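Local coordinates for protein KLLA0C04147p (PDB 5H2D) that binds ergosterol in the oxysterol-binding-related domain described here and probably transfers sterols between membranes, as other OSBP-family proteins do, at residues R139-Q144 / Q397-K402; A153-S158 / C410-F415; L33-D38 / G365-A370. All blocks are in the same frame, centred on the assembly; numbering follows the deposited sequence.

Overall arrangement
Interactions 1 and 2 are adjacent, touching parts of one interface, their centres 7 Å apart: the neighbouring antiparallel strands 138-146 and 151-157 carry one side, and the two-stranded antiparallel sheet 400-404/411-415 lies across them. Interaction 3 stands apart, its centre about 30 Å from that of interaction 1 and about 34 Å from that of interaction 2, on the opposite side of the chain's centre from the latter. Helix 367-390 starts at interaction 3 and is followed in the chain by strand 400-404. Along the sequence the order is 33-38, 139-144, 153-158, 365-370, 397-402, 410-415, and the C-terminal part thus packs back on earlier segments of the ergosterol-binding domain at two distant places.

Interaction 1 (R139-Q144 / Q397-K402); sequences RFFTEQ and QRWFKK
With CG anti to the backbone N (chi1 177°) and the chain extended beyond it, Glu143 reaches from its strand straight to the backbone of Arg398 and Trp399. Its carboxylate takes both consecutive amides, one on each oxygen. Arg398 N donates to the syn lone pair of Glu143 OE1 at 2.9 Å and nearly straight, 172° at the hydrogen. Trp399 N meets Glu143 OE2 on the syn side at 2.9 Å, slightly out of the carboxylate plane. OE2 also lies at the edge of the Phe400 ring, in its plane, 3.5 Å from Phe400 CD1. Shortening this residue to an alanine is likely to leave both amides without their acceptors and the turn before strand 400-404 free to shift. The contact is a buried one, in which the loop entering the small C-terminal sheet of this oxysterol-binding domain is held to strand 138-146 of the barrel. Two residues back on the same side of that strand, Phe141 presents its edge to the face of the Trp399 five-membered ring in an offset edge-to-face pair, planes at 90°, with Phe141 CZ 3.6 Å from Trp399 CD1. Phe400 runs alongside Phe141 but points the other way, Phe400 CE1 coming 3.8 Å from Phe141 CE2 and also touching Glu143 CB. Tyr419 stacks on Phe141 and meets Trp399 edge-to-face, while the guanidinium of Arg398 turns away to a salt bridge with Glu431.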
loop_
_atom_site.group_PDB
_atom_site.type_symbol
_atom_site.label_atom_id
_atom_site.label_comp_id
_atom_site.label_asym_id
_atom_site.label_seq_id
_atom_site.Cartn_x
_atom_site.Cartn_y
_atom_site.Cartn_z
ATOM N N ARG A 139 -8.520 -10.099 -3.599
ATOM C CA ARG A 139 -8.400 -10.289 -2.161
ATOM C C ARG A 139 -7.014 -9.829 -1.743
ATOM O O ARG A 139 -6.026 -10.153 -2.404
ATOM C CB ARG A 139 -8.638 -11.759 -1.755
ATOM C CG ARG A 139 -7.568 -12.739 -2.221
ATOM C CD ARG A 139 -8.002 -14.180 -1.940
ATOM N NE ARG A 139 -6.873 -15.092 -2.046
ATOM C CZ ARG A 139 -6.960 -16.411 -1.946
ATOM N NH1 ARG A 139 -8.145 -16.990 -1.766
ATOM N NH2 ARG A 139 -5.869 -17.154 -2.035
ATOM N N PHE A 140 -6.956 -9.067 -0.655
ATOM C CA PHE A 140 -5.728 -8.554 -0.066
ATOM C C PHE A 140 -5.581 -9.115 1.339
ATOM O O PHE A 140 -6.544 -9.131 2.108
ATOM C CB PHE A 140 -5.760 -7.015 0.005
ATOM C CG PHE A 140 -4.658 -6.403 0.843
ATOM C CD1 PHE A 140 -3.448 -6.038 0.255
ATOM C CD2 PHE A 140 -4.841 -6.168 2.201
ATOM C CE1 PHE A 140 -2.436 -5.468 1.022
ATOM C CE2 PHE A 140 -3.827 -5.590 2.969
ATOM C CZ PHE A 140 -2.636 -5.238 2.368
ATOM N N PHE A 141 -4.369 -9.534 1.690
ATOM C CA PHE A 141 -4.104 -10.000 3.040
ATOM C C PHE A 141 -2.720 -9.542 3.469
ATOM O O PHE A 141 -1.790 -9.516 2.656
ATOM C CB PHE A 141 -4.178 -11.527 3.154
ATOM C CG PHE A 141 -3.950 -12.011 4.545
ATOM C CD1 PHE A 141 -4.908 -11.790 5.527
ATOM C CD2 PHE A 141 -2.762 -12.622 4.896
ATOM C CE1 PHE A 141 -4.694 -12.208 6.833
ATOM C CE2 PHE A 141 -2.540 -13.043 6.204
ATOM C CZ PHE A 141 -3.513 -12.832 7.168
ATOM N N THR A 142 -2.582 -9.200 4.750
ATOM C CA THR A 142 -1.281 -8.795 5.268
ATOM C C THR A 142 -1.165 -9.219 6.727
ATOM O O THR A 142 -2.159 -9.260 7.462
ATOM C CB THR A 142 -1.066 -7.270 5.106
ATOM O OG1 THR A 142 0.232 -6.907 5.582
ATOM C CG2 THR A 142 -2.108 -6.482 5.897
ATOM N N GLU A 143 0.065 -9.558 7.130
ATOM C CA GLU A 143 0.394 -9.907 8.508
ATOM C C GLU A 143 1.587 -9.075 8.951
ATOM O O GLU A 143 2.539 -8.889 8.187
ATOM C CB GLU A 143 0.736 -11.399 8.661
ATOM C CG GLU A 143 1.162 -11.801 10.073
ATOM C CD GLU A 143 1.454 -13.300 10.214
ATOM O OE1 GLU A 143 1.676 -13.754 11.350
ATOM O OE2 GLU A 143 1.454 -14.016 9.196
ATOM N N GLN A 144 1.546 -8.588 10.193
ATOM C CA GLN A 144 2.718 -7.935 10.780
ATOM C C GLN A 144 3.677 -9.047 11.200
ATOM O O GLN A 144 3.445 -9.741 12.194
ATOM C CB GLN A 144 2.308 -7.041 11.945
ATOM C CG GLN A 144 3.436 -6.115 12.423
ATOM C CD GLN A 144 3.739 -4.992 11.446
ATOM O OE1 GLN A 144 3.160 -4.904 10.359
ATOM N NE2 GLN A 144 4.678 -4.113 11.839
ATOM N N GLN A 397 5.846 -16.587 12.470
ATOM C CA GLN A 397 4.712 -15.988 11.790
ATOM C C GLN A 397 3.647 -17.042 11.524
ATOM O O GLN A 397 3.942 -18.233 11.396
ATOM C CB GLN A 397 5.167 -15.364 10.468
ATOM C CG GLN A 397 6.122 -14.179 10.623
ATOM C CD GLN A 397 7.536 -14.590 10.985
ATOM O OE1 GLN A 397 7.951 -15.730 10.753
ATOM N NE2 GLN A 397 8.293 -13.657 11.540
ATOM N N ARG A 398 2.398 -16.600 11.429
ATOM C CA ARG A 398 1.305 -17.550 11.249
ATOM C C ARG A 398 1.002 -17.851 9.789
ATOM O O ARG A 398 0.740 -19.008 9.439
ATOM C CB ARG A 398 0.043 -17.029 11.937
ATOM C CG ARG A 398 -1.157 -17.916 11.740
ATOM C CD ARG A 398 -2.286 -17.509 12.679
ATOM N NE ARG A 398 -1.913 -17.735 14.071
ATOM C CZ ARG A 398 -1.914 -16.809 15.022
ATOM N NH1 ARG A 398 -2.283 -15.561 14.751
ATOM N NH2 ARG A 398 -1.552 -17.136 16.253
ATOM N N TRP A 399 1.044 -16.844 8.919
ATOM C CA TRP A 399 0.500 -16.968 7.578
ATOM C C TRP A 399 1.533 -16.788 6.484
ATOM O O TRP A 399 1.196 -16.964 5.308
ATOM C CB TRP A 399 -0.633 -15.947 7.378
ATOM C CG TRP A 399 -1.702 -16.027 8.437
ATOM C CD1 TRP A 399 -1.970 -15.108 9.415
ATOM C CD2 TRP A 399 -2.628 -17.101 8.635
ATOM N NE1 TRP A 399 -3.019 -15.543 10.204
ATOM C CE2 TRP A 399 -3.432 -16.766 9.743
ATOM C CE3 TRP A 399 -2.853 -18.316 7.981
ATOM C CZ2 TRP A 399 -4.450 -17.606 10.209
ATOM C CZ3 TRP A 399 -3.860 -19.143 8.440
ATOM C CH2 TRP A 399 -4.647 -18.787 9.541
ATOM N N PHE A 400 2.770 -16.438 6.840
ATOM C CA PHE A 400 3.875 -16.252 5.907
ATOM C C PHE A 400 5.108 -16.944 6.469
ATOM O O PHE A 400 5.245 -17.123 7.683
ATOM C CB PHE A 400 4.224 -14.765 5.702
ATOM C CG PHE A 400 3.146 -13.955 5.034
ATOM C CD1 PHE A 400 2.089 -13.438 5.777
ATOM C CD2 PHE A 400 3.234 -13.641 3.682
ATOM C CE1 PHE A 400 1.091 -12.670 5.149
ATOM C CE2 PHE A 400 2.252 -12.869 3.052
ATOM C CZ PHE A 400 1.179 -12.380 3.797
ATOM N N LYS A 401 6.017 -17.314 5.568
ATOM C CA LYS A 401 7.331 -17.809 5.945
ATOM C C LYS A 401 8.368 -17.191 5.022
ATOM O O LYS A 401 8.142 -17.079 3.817
ATOM C CB LYS A 401 7.415 -19.345 5.865
ATOM C CG LYS A 401 8.818 -19.881 6.128
ATOM C CD LYS A 401 8.817 -21.319 6.626
ATOM C CE LYS A 401 10.229 -21.737 7.050
ATOM N NZ LYS A 401 10.232 -22.923 7.961
ATOM N N LYS A 402 9.504 -16.801 5.584
ATOM C CA LYS A 402 10.552 -16.215 4.762
ATOM C C LYS A 402 11.184 -17.296 3.897
ATOM O O LYS A 402 11.576 -18.359 4.395
ATOM C CB LYS A 402 11.600 -15.534 5.637
ATOM C CG LYS A 402 12.640 -14.730 4.844
ATOM C CD LYS A 402 13.714 -14.138 5.761
ATOM C CE LYS A 402 13.224 -12.896 6.490
ATOM N NZ LYS A 402 13.203 -11.707 5.592
#

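Interaction 2 (A153-S158 / C410-F415); sequences ATWTES and CDYWKF
Trp155 and Phe415 lie one over the other in the closest-packed part of this contact. The six-membered ring of Phe415 forms an offset stack on the five-membered ring of Trp155, with centroids 4.6 Å apart and planes inclined by 26°. Phe415 CB sits over the same indole face in a CH-pi contact, close to the ring normal, although its modelled approach is too short to be taken literally. Farther out on the ring, Phe415 CD2 lies 3.5 Å from Trp155 CD1. Both side chains have CG anti to the backbone N; for Phe415, chi1 of -178° carries the phenyl ring out over the pyrrole half of the indole. The benzo half of Trp155 extends the other way, toward the backbone of the second strand: Trp155 CZ3 comes 3.5 Å from Trp413 O. The same CZ3 of Trp155 is 4.1 Å from Tyr412 CE2, which lies at the edge of the indole, near its plane. A smaller apolar contact forms at Ala153, whose CB is 3.4 Å from Trp413 CB.

Elsewhere the packing is looser. Between the strands, which share no direct hydrogen bond, a water lies within hydrogen-bonding distance of Thr154 O (3.0 Å) and Trp413 O (2.8 Å), in the plane of the Trp155 ring at its edge. On the solvent side, exposed Lys414 directs its CB away from the first segment and contributes little beyond its CA near the Trp155 ring.

The strands cross at 52°, as two stacked layers rather than neighbours in a sheet. Strand 151-157 pairs with 138-146 and 161-173, Phe164 stacks on Trp155, and the Trp413 indole nitrogen bonds to Glu166; strand 411-415, paired with 400-404, packs across strands 138-146 and 151-157.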
loop_
_atom_site.group_PDB
_atom_site.type_symbol
_atom_site.label_atom_id
_atom_site.label_comp_id
_atom_site.label_asym_id
_atom_site.label_seq_id
_atom_site.Cartn_x
_atom_site.Cartn_y
_atom_site.Cartn_z
ATOM N N ALA A 153 4.100 -8.094 5.783
ATOM C CA ALA A 153 4.128 -8.867 4.547
ATOM C C ALA A 153 2.737 -8.837 3.935
ATOM O O ALA A 153 1.748 -8.974 4.654
ATOM C CB ALA A 153 4.536 -10.318 4.808
ATOM N N THR A 154 2.652 -8.690 2.610
ATOM C CA THR A 154 1.355 -8.641 1.944
ATOM C C THR A 154 1.221 -9.738 0.895
ATOM O O THR A 154 2.203 -10.319 0.432
ATOM C CB THR A 154 1.096 -7.306 1.237
ATOM O OG1 THR A 154 1.832 -7.278 0.007
ATOM C CG2 THR A 154 1.494 -6.112 2.119
ATOM N N TRP A 155 -0.022 -9.981 0.495
ATOM C CA TRP A 155 -0.300 -10.946 -0.573
ATOM C C TRP A 155 -1.661 -10.591 -1.152
ATOM O O TRP A 155 -2.680 -10.764 -0.471
ATOM C CB TRP A 155 -0.292 -12.368 -0.020
ATOM C CG TRP A 155 0.039 -13.462 -1.010
ATOM C CD1 TRP A 155 -0.845 -14.273 -1.665
ATOM C CD2 TRP A 155 1.346 -13.906 -1.381
ATOM N NE1 TRP A 155 -0.166 -15.183 -2.442
ATOM C CE2 TRP A 155 1.181 -14.976 -2.287
ATOM C CE3 TRP A 155 2.641 -13.497 -1.042
ATOM C CZ2 TRP A 155 2.264 -15.638 -2.864
ATOM C CZ3 TRP A 155 3.714 -14.155 -1.606
ATOM C CH2 TRP A 155 3.520 -15.217 -2.510
ATOM N N THR A 156 -1.677 -10.091 -2.389
ATOM C CA THR A 156 -2.895 -9.698 -3.088
ATOM C C THR A 156 -3.059 -10.569 -4.326
ATOM O O THR A 156 -2.084 -10.823 -5.042
ATOM C CB THR A 156 -2.861 -8.224 -3.516
ATOM O OG1 THR A 156 -2.446 -7.407 -2.407
ATOM C CG2 THR A 156 -4.238 -7.766 -3.945
ATOM N N GLU A 157 -4.283 -11.028 -4.576
ATOM C CA GLU A 157 -4.535 -11.924 -5.699
ATOM C C GLU A 157 -5.820 -11.546 -6.418
ATOM O O GLU A 157 -6.806 -11.153 -5.794
ATOM C CB GLU A 157 -4.610 -13.373 -5.225
ATOM C CG GLU A 157 -3.347 -13.860 -4.552
ATOM C CD GLU A 157 -3.597 -15.126 -3.780
ATOM O OE1 GLU A 157 -3.996 -15.029 -2.597
ATOM O OE2 GLU A 157 -3.431 -16.217 -4.368
ATOM N N SER A 158 -5.810 -11.704 -7.740
ATOM C CA SER A 158 -6.914 -11.348 -8.614
ATOM C C SER A 158 -6.828 -12.260 -9.817
ATOM O O SER A 158 -5.775 -12.875 -10.052
ATOM C CB SER A 158 -6.818 -9.874 -9.053
ATOM O OG SER A 158 -8.049 -9.337 -9.499
ATOM N N CYS A 410 15.990 -13.123 -3.925
ATOM C CA CYS A 410 15.910 -12.347 -2.695
ATOM C C CYS A 410 15.017 -13.056 -1.682
ATOM O O CYS A 410 14.095 -13.787 -2.051
ATOM C CB CYS A 410 15.342 -10.945 -2.946
ATOM S SG CYS A 410 16.291 -9.906 -4.048
ATOM N N ASP A 411 15.310 -12.827 -0.400
ATOM C CA ASP A 411 14.374 -13.191 0.658
ATOM C C ASP A 411 13.048 -12.478 0.425
ATOM O O ASP A 411 13.015 -11.288 0.106
ATOM C CB ASP A 411 14.920 -12.792 2.033
ATOM C CG ASP A 411 16.015 -13.712 2.532
ATOM O OD1 ASP A 411 16.233 -14.781 1.932
ATOM O OD2 ASP A 411 16.647 -13.364 3.551
ATOM N N TYR A 412 11.953 -13.211 0.598
ATOM C CA TYR A 412 10.623 -12.617 0.557
ATOM C C TYR A 412 9.724 -13.393 1.506
ATOM O O TYR A 412 10.069 -14.482 1.970
ATOM C CB TYR A 412 10.047 -12.608 -0.867
ATOM C CG TYR A 412 9.494 -13.937 -1.344
ATOM C CD1 TYR A 412 10.325 -15.029 -1.543
ATOM C CD2 TYR A 412 8.146 -14.091 -1.608
ATOM C CE1 TYR A 412 9.821 -16.237 -1.979
ATOM C CE2 TYR A 412 7.631 -15.297 -2.043
ATOM C CZ TYR A 412 8.475 -16.363 -2.236
ATOM O OH TYR A 412 7.956 -17.560 -2.676
ATOM N N TRP A 413 8.572 -12.809 1.818
ATOM C CA TRP A 413 7.613 -13.442 2.714
ATOM C C TRP A 413 6.601 -14.196 1.868
ATOM O O TRP A 413 5.775 -13.586 1.184
ATOM C CB TRP A 413 6.941 -12.400 3.604
ATOM C CG TRP A 413 7.907 -11.770 4.543
ATOM C CD1 TRP A 413 8.551 -10.577 4.380
ATOM C CD2 TRP A 413 8.363 -12.307 5.785
ATOM N NE1 TRP A 413 9.375 -10.332 5.450
ATOM C CE2 TRP A 413 9.269 -11.375 6.336
ATOM C CE3 TRP A 413 8.064 -13.470 6.505
ATOM C CZ2 TRP A 413 9.901 -11.586 7.561
ATOM C CZ3 TRP A 413 8.698 -13.678 7.728
ATOM C CH2 TRP A 413 9.607 -12.744 8.236
ATOM N N LYS A 414 6.681 -15.524 1.905
ATOM C CA LYS A 414 5.828 -16.380 1.089
ATOM C C LYS A 414 4.559 -16.715 1.865
ATOM O O LYS A 414 4.611 -17.374 2.906
ATOM C CB LYS A 414 6.575 -17.649 0.689
ATOM C CG LYS A 414 5.807 -18.510 -0.297
ATOM C CD LYS A 414 6.628 -19.725 -0.707
ATOM C CE LYS A 414 5.973 -20.471 -1.852
ATOM N NZ LYS A 414 4.628 -20.974 -1.483
ATOM N N PHE A 415 3.425 -16.251 1.355
ATOM C CA PHE A 415 2.121 -16.624 1.894
ATOM C C PHE A 415 1.988 -18.143 1.901
ATOM O O PHE A 415 2.320 -18.806 0.916
ATOM C CB PHE A 415 1.045 -15.961 1.027
ATOM C CG PHE A 415 -0.381 -16.190 1.471
ATOM C CD1 PHE A 415 -0.852 -15.666 2.661
ATOM C CD2 PHE A 415 -1.264 -16.870 0.645
ATOM C CE1 PHE A 415 -2.184 -15.854 3.038
ATOM C CE2 PHE A 415 -2.584 -17.060 1.002
ATOM C CZ PHE A 415 -3.050 -16.556 2.206
HETATM O O HOH W 1 5.174 -10.953 0.659
#

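Interaction 3 (L33-D38 / G365-A370); sequences LKLGKD and GRYDEA. With SO4 (sulfate ion), chain D.
Tyr367 and Asp38 send their side chains toward each other from opposite directions. At Tyr367 CB, chi1 of -56° turns the ring over the carbonyl of Gly365, two residues earlier, whose O lies 3.6 Å above the centre of one Tyr367 ring face. Farther along, Asp38 OD2 sits at the ring edge, near its plane, with the carboxylate turned 66° from the ring. At the tip, Tyr367 OH donates a hydrogen bond to Asp38 OD2, modelled at a doubtfully short 2.4 Å, and also lies 4.0 Å from Leu35 CD2. A water near Asp38 OD2, 2.6 Å from Gly365 O, adds a second link. Leu35 packs against the bare CA of Gly365, with Leu35 CD2 3.8 Å from Gly365 N. Arg366 is the N-cap of the next helix, where a sulfate, probably from the crystallisation liquor, accepts through O3 from Asp368 N and through O4 from Glu369 N. Gly365, with positive phi, is the C-prime residue of the Schellman motif that ends helix 357-363. The loop between helices 7-18 and 45-49 packs at the surface against this junction of helices 357-363 and 367-390.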
loop_
_atom_site.group_PDB
_atom_site.type_symbol
_atom_site.label_atom_id
_atom_site.label_comp_id
_atom_site.label_asym_id
_atom_site.label_seq_id
_atom_site.Cartn_x
_atom_site.Cartn_y
_atom_site.Cartn_z
ATOM N N LEU A 33 -17.496 8.032 8.406
ATOM C CA LEU A 33 -17.256 7.684 9.796
ATOM C C LEU A 33 -18.382 8.224 10.665
ATOM O O LEU A 33 -19.100 9.149 10.286
ATOM C CB LEU A 33 -15.923 8.251 10.280
ATOM C CG LEU A 33 -14.703 7.868 9.448
ATOM C CD1 LEU A 33 -13.458 8.491 10.062
ATOM C CD2 LEU A 33 -14.592 6.354 9.366
ATOM N N LYS A 34 -18.516 7.643 11.855
ATOM C CA LYS A 34 -19.506 8.172 12.789
ATOM C C LYS A 34 -19.152 9.597 13.195
ATOM O O LYS A 34 -20.029 10.462 13.281
ATOM C CB LYS A 34 -19.628 7.256 14.008
ATOM C CG LYS A 34 -18.447 7.283 14.948
ATOM C CD LYS A 34 -18.636 6.293 16.082
ATOM C CE LYS A 34 -19.988 6.478 16.758
ATOM N NZ LYS A 34 -20.058 7.763 17.519
ATOM N N LEU A 35 -17.870 9.866 13.431
ATOM C CA LEU A 35 -17.410 11.237 13.605
ATOM C C LEU A 35 -17.685 12.033 12.328
ATOM O O LEU A 35 -17.335 11.602 11.226
ATOM C CB LEU A 35 -15.912 11.227 13.924
ATOM C CG LEU A 35 -15.284 11.961 15.103
ATOM C CD1 LEU A 35 -15.960 11.630 16.424
ATOM C CD2 LEU A 35 -13.801 11.597 15.148
ATOM N N GLY A 36 -18.328 13.189 12.466
ATOM C CA GLY A 36 -18.651 13.974 11.285
ATOM C C GLY A 36 -17.468 14.813 10.861
ATOM O O GLY A 36 -17.186 15.000 9.672
ATOM N N LYS A 37 -16.797 15.350 11.869
ATOM C CA LYS A 37 -15.444 15.869 11.789
ATOM C C LYS A 37 -14.843 15.636 13.170
ATOM O O LYS A 37 -15.347 14.817 13.944
ATOM C CB LYS A 37 -15.446 17.347 11.358
ATOM C CG LYS A 37 -14.105 17.848 10.840
ATOM C CD LYS A 37 -13.764 17.185 9.514
ATOM C CE LYS A 37 -14.941 17.298 8.551
ATOM N NZ LYS A 37 -15.175 16.046 7.785
ATOM N N ASP A 38 -13.786 16.359 13.502
ATOM C CA ASP A 38 -13.369 16.368 14.895
ATOM C C ASP A 38 -12.389 17.504 15.108
ATOM O O ASP A 38 -11.846 18.076 14.161
ATOM C CB ASP A 38 -12.772 15.029 15.335
ATOM C CG ASP A 38 -13.097 14.708 16.788
ATOM O OD1 ASP A 38 -14.295 14.729 17.149
ATOM O OD2 ASP A 38 -12.158 14.463 17.574
ATOM N N GLY A 365 -13.213 9.014 17.924
ATOM C CA GLY A 365 -12.965 10.247 18.645
ATOM C C GLY A 365 -12.838 10.109 20.145
ATOM O O GLY A 365 -12.902 11.117 20.857
ATOM N N ARG A 366 -12.644 8.893 20.649
ATOM C CA ARG A 366 -12.525 8.648 22.085
ATOM C C ARG A 366 -11.045 8.493 22.405
ATOM O O ARG A 366 -10.513 7.391 22.528
ATOM C CB ARG A 366 -13.344 7.431 22.487
ATOM C CG ARG A 366 -14.827 7.674 22.307
ATOM C CD ARG A 366 -15.642 6.701 23.116
ATOM N NE ARG A 366 -15.313 5.336 22.753
ATOM C CZ ARG A 366 -15.813 4.712 21.697
ATOM N NH1 ARG A 366 -16.677 5.334 20.901
ATOM N NH2 ARG A 366 -15.453 3.462 21.439
ATOM N N TYR A 367 -10.371 9.636 22.525
ATOM C CA TYR A 367 -8.916 9.620 22.524
ATOM C C TYR A 367 -8.343 9.135 23.848
ATOM O O TYR A 367 -7.257 8.546 23.857
ATOM C CB TYR A 367 -8.379 11.005 22.158
ATOM C CG TYR A 367 -8.938 11.472 20.836
ATOM C CD1 TYR A 367 -8.892 10.648 19.707
ATOM C CD2 TYR A 367 -9.570 12.704 20.719
ATOM C CE1 TYR A 367 -9.429 11.063 18.497
ATOM C CE2 TYR A 367 -10.109 13.126 19.502
ATOM C CZ TYR A 367 -10.036 12.303 18.399
ATOM O OH TYR A 367 -10.579 12.715 17.198
ATOM N N ASP A 368 -9.038 9.348 24.973
ATOM C CA ASP A 368 -8.519 8.785 26.215
ATOM C C ASP A 368 -8.695 7.273 26.249
ATOM O O ASP A 368 -7.808 6.547 26.721
ATOM C CB ASP A 368 -9.193 9.405 27.437
ATOM C CG ASP A 368 -8.626 8.843 28.729
ATOM O OD1 ASP A 368 -7.396 8.948 28.910
ATOM O OD2 ASP A 368 -9.388 8.255 29.526
ATOM N N GLU A 369 -9.836 6.778 25.766
ATOM C CA GLU A 369 -9.991 5.335 25.634
ATOM C C GLU A 369 -8.913 4.769 24.721
ATOM O O GLU A 369 -8.344 3.708 25.001
ATOM C CB GLU A 369 -11.386 4.982 25.112
ATOM C CG GLU A 369 -12.523 5.400 26.039
ATOM C CD GLU A 369 -13.748 4.506 25.895
ATOM O OE1 GLU A 369 -14.529 4.389 26.870
ATOM O OE2 GLU A 369 -13.915 3.904 24.810
ATOM N N ALA A 370 -8.597 5.481 23.639
ATOM C CA ALA A 370 -7.549 4.994 22.746
ATOM C C ALA A 370 -6.213 4.892 23.472
ATOM O O ALA A 370 -5.500 3.896 23.327
ATOM C CB ALA A 370 -7.451 5.895 21.509
HETATM S S SO4 D . -12.658 9.680 25.775
HETATM O O1 SO4 D . -12.976 9.557 27.197
HETATM O O2 SO4 D . -13.876 9.888 24.986
HETATM O O3 SO4 D . -11.764 10.830 25.570
HETATM O O4 SO4 D . -12.000 8.458 25.329
HETATM O O HOH W 2 -13.863 13.409 20.030
#